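PDB 3BZW: putative lipase from Bacteroides thetaiotaomicron VPI-5482, which is a predicted SGNH-family (GDSL-like) hydrolase that probably cleaves ester bonds in lipids, perhaps lysophospholipids. Local coordinates for residues Gln70-Pro75 and Met138-Tyr143. Sequence-based numbering, arbitrary orientation.
Sequences QWDDVP and MTQDTY
Two helix starts meet here through an aromatic pair, Trp71 just ahead of helix 74-85 and Tyr143 opening helix 143-157, with a water bridge at the more exposed end. Trp71 CD1 lies 3.7 Å from Tyr143 CE1, and the phenol oxygen passes the same indole carbon at 3.8 Å (Tyr143 OH to Trp71 CD1). The ring planes stand at 83° and cross obliquely. Tyr143 reaches the indole because its CG is anti to the backbone N (chi1 -169°). Its hydroxyl is hydrogen-bonded to the carbonyl of Tyr198 on helix 195-210. From Trp71's own segment, Val74 CG2 sits 3.5 Å above the plane of the Trp71 ring, offset toward its rim. Replacing Tyr143 by alanine removes the ring and hydroxyl, which would probably open a gap beside Trp71 CD1 and leave the Tyr198 carbonyl without this donor. Farther out, Asp72 and Gln140 are linked by one water, which donates to Asp72 OD2 at 2.7 Å and to Gln140 OE1 at 2.8 Å; Gln140 reaches it with its chain extended beyond CG. Within 138-143, Asp141 N donates to Thr139 OG1 (3.0 Å, 163°), closing an ST turn, and Thr142 OG1 caps the start of helix 143-157 by accepting from Gly145 N. The contact thus joins the loop following the antiparallel strands 111-122 and 127-136 to the helical layer of an alpha/beta fold with a five-stranded parallel sheet in 2-1-3-4-5 order, as in SGNH hydrolases.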
loop_
_atom_site.group_PDB
_atom_site.type_symbol
_atom_site.label_atom_id
_atom_site.label_comp_id
_atom_site.label_asym_id
_atom_site.label_seq_id
_atom_site.Cartn_x
_atom_site.Cartn_y
_atom_site.Cartn_z
ATOM N N GLN A 70 25.199 27.234 -12.435
ATOM C CA GLN A 70 24.599 26.162 -11.647
ATOM C C GLN A 70 24.676 26.484 -10.157
ATOM O O GLN A 70 25.214 27.521 -9.769
ATOM C CB GLN A 70 25.333 24.855 -11.947
ATOM C CG GLN A 70 25.236 24.433 -13.411
ATOM C CD GLN A 70 26.335 23.471 -13.815
ATOM O OE1 GLN A 70 26.671 22.551 -13.075
ATOM N NE2 GLN A 70 26.896 23.676 -15.002
ATOM N N TRP A 71 24.147 25.596 -9.320
ATOM C CA TRP A 71 24.168 25.832 -7.883
ATOM C C TRP A 71 25.564 26.002 -7.294
ATOM O O TRP A 71 25.704 26.500 -6.175
ATOM C CB TRP A 71 23.424 24.717 -7.128
ATOM C CG TRP A 71 22.070 25.152 -6.637
ATOM C CD1 TRP A 71 20.884 25.083 -7.316
ATOM C CD2 TRP A 71 21.778 25.779 -5.382
ATOM N NE1 TRP A 71 19.871 25.631 -6.560
ATOM C CE2 TRP A 71 20.392 26.067 -5.370
ATOM C CE3 TRP A 71 22.554 26.131 -4.266
ATOM C CZ2 TRP A 71 19.767 26.688 -4.284
ATOM C CZ3 TRP A 71 21.932 26.750 -3.186
ATOM C CH2 TRP A 71 20.551 27.022 -3.204
ATOM N N ASP A 72 26.601 25.615 -8.033
ATOM C CA ASP A 72 27.961 25.763 -7.514
ATOM C C ASP A 72 28.421 27.217 -7.582
ATOM O O ASP A 72 29.444 27.582 -7.000
ATOM C CB ASP A 72 28.944 24.859 -8.281
ATOM C CG ASP A 72 29.051 25.215 -9.756
ATOM O OD1 ASP A 72 28.075 25.746 -10.327
ATOM O OD2 ASP A 72 30.112 24.938 -10.354
ATOM N N ASP A 73 27.643 28.047 -8.271
ATOM C CA ASP A 73 27.973 29.459 -8.429
ATOM C C ASP A 73 27.240 30.357 -7.427
ATOM O O ASP A 73 27.429 31.573 -7.427
ATOM C CB ASP A 73 27.652 29.903 -9.865
ATOM C CG ASP A 73 28.329 31.214 -10.247
ATOM O OD1 ASP A 73 29.558 31.337 -10.033
ATOM O OD2 ASP A 73 27.636 32.115 -10.772
ATOM N N VAL A 74 26.417 29.762 -6.567
ATOM C CA VAL A 74 25.665 30.538 -5.581
ATOM C C VAL A 74 26.562 31.308 -4.606
ATOM O O VAL A 74 26.308 32.477 -4.323
ATOM C CB VAL A 74 24.673 29.640 -4.803
ATOM C CG1 VAL A 74 24.077 30.401 -3.615
ATOM C CG2 VAL A 74 23.553 29.194 -5.744
ATOM N N PRO A 75 27.614 30.665 -4.068
ATOM C CA PRO A 75 28.495 31.380 -3.139
ATOM C C PRO A 75 29.146 32.607 -3.789
ATOM O O PRO A 75 29.209 33.677 -3.183
ATOM C CB PRO A 75 29.523 30.316 -2.753
ATOM C CG PRO A 75 28.697 29.062 -2.763
ATOM C CD PRO A 75 27.904 29.218 -4.049
HETATM N N MSE A 138 29.924 18.747 2.261
HETATM C CA MSE A 138 30.255 20.011 1.624
HETATM C C MSE A 138 31.126 19.735 0.401
HETATM O O MSE A 138 32.351 19.729 0.490
HETATM C CB MSE A 138 30.998 20.923 2.610
HETATM C CG MSE A 138 30.236 21.196 3.906
HETATM SE SE MSE A 138 28.642 22.268 3.637
HETATM C CE MSE A 138 28.807 23.454 5.148
ATOM N N THR A 139 30.490 19.500 -0.740
ATOM C CA THR A 139 31.226 19.222 -1.969
ATOM C C THR A 139 30.512 19.823 -3.167
ATOM O O THR A 139 29.288 19.932 -3.181
ATOM C CB THR A 139 31.371 17.702 -2.203
ATOM O OG1 THR A 139 32.060 17.466 -3.441
ATOM C CG2 THR A 139 30.002 17.043 -2.263
ATOM N N GLN A 140 31.285 20.217 -4.173
ATOM C CA GLN A 140 30.718 20.788 -5.387
ATOM C C GLN A 140 30.510 19.675 -6.405
ATOM O O GLN A 140 30.022 19.917 -7.508
ATOM C CB GLN A 140 31.661 21.843 -5.967
ATOM C CG GLN A 140 31.901 23.028 -5.049
ATOM C CD GLN A 140 32.838 24.050 -5.655
ATOM O OE1 GLN A 140 32.573 24.590 -6.729
ATOM N NE2 GLN A 140 33.941 24.325 -4.967
ATOM N N ASP A 141 30.880 18.454 -6.031
ATOM C CA ASP A 141 30.740 17.311 -6.929
ATOM C C ASP A 141 29.292 16.861 -7.084
ATOM O O ASP A 141 28.953 16.191 -8.053
ATOM C CB ASP A 141 31.559 16.114 -6.433
ATOM C CG ASP A 141 33.039 16.425 -6.287
ATOM O OD1 ASP A 141 33.587 17.164 -7.130
ATOM O OD2 ASP A 141 33.656 15.907 -5.332
ATOM N N THR A 142 28.441 17.221 -6.129
ATOM C CA THR A 142 27.044 16.806 -6.191
ATOM C C THR A 142 26.077 17.966 -5.992
ATOM O O THR A 142 26.451 19.021 -5.484
ATOM C CB THR A 142 26.741 15.736 -5.129
ATOM O OG1 THR A 142 26.753 16.340 -3.832
ATOM C CG2 THR A 142 27.793 14.632 -5.172
ATOM N N TYR A 143 24.827 17.751 -6.393
ATOM C CA TYR A 143 23.793 18.772 -6.282
ATOM C C TYR A 143 23.466 19.073 -4.818
ATOM O O TYR A 143 23.405 20.237 -4.415
ATOM C CB TYR A 143 22.537 18.302 -7.015
ATOM C CG TYR A 143 21.480 19.368 -7.205
ATOM C CD1 TYR A 143 21.752 20.527 -7.936
ATOM C CD2 TYR A 143 20.195 19.197 -6.697
ATOM C CE1 TYR A 143 20.767 21.485 -8.163
ATOM C CE2 TYR A 143 19.203 20.151 -6.914
ATOM C CZ TYR A 143 19.495 21.287 -7.651
ATOM O OH TYR A 143 18.507 22.207 -7.903
HETATM O O HOH W 1 32.124 23.505 -9.242
#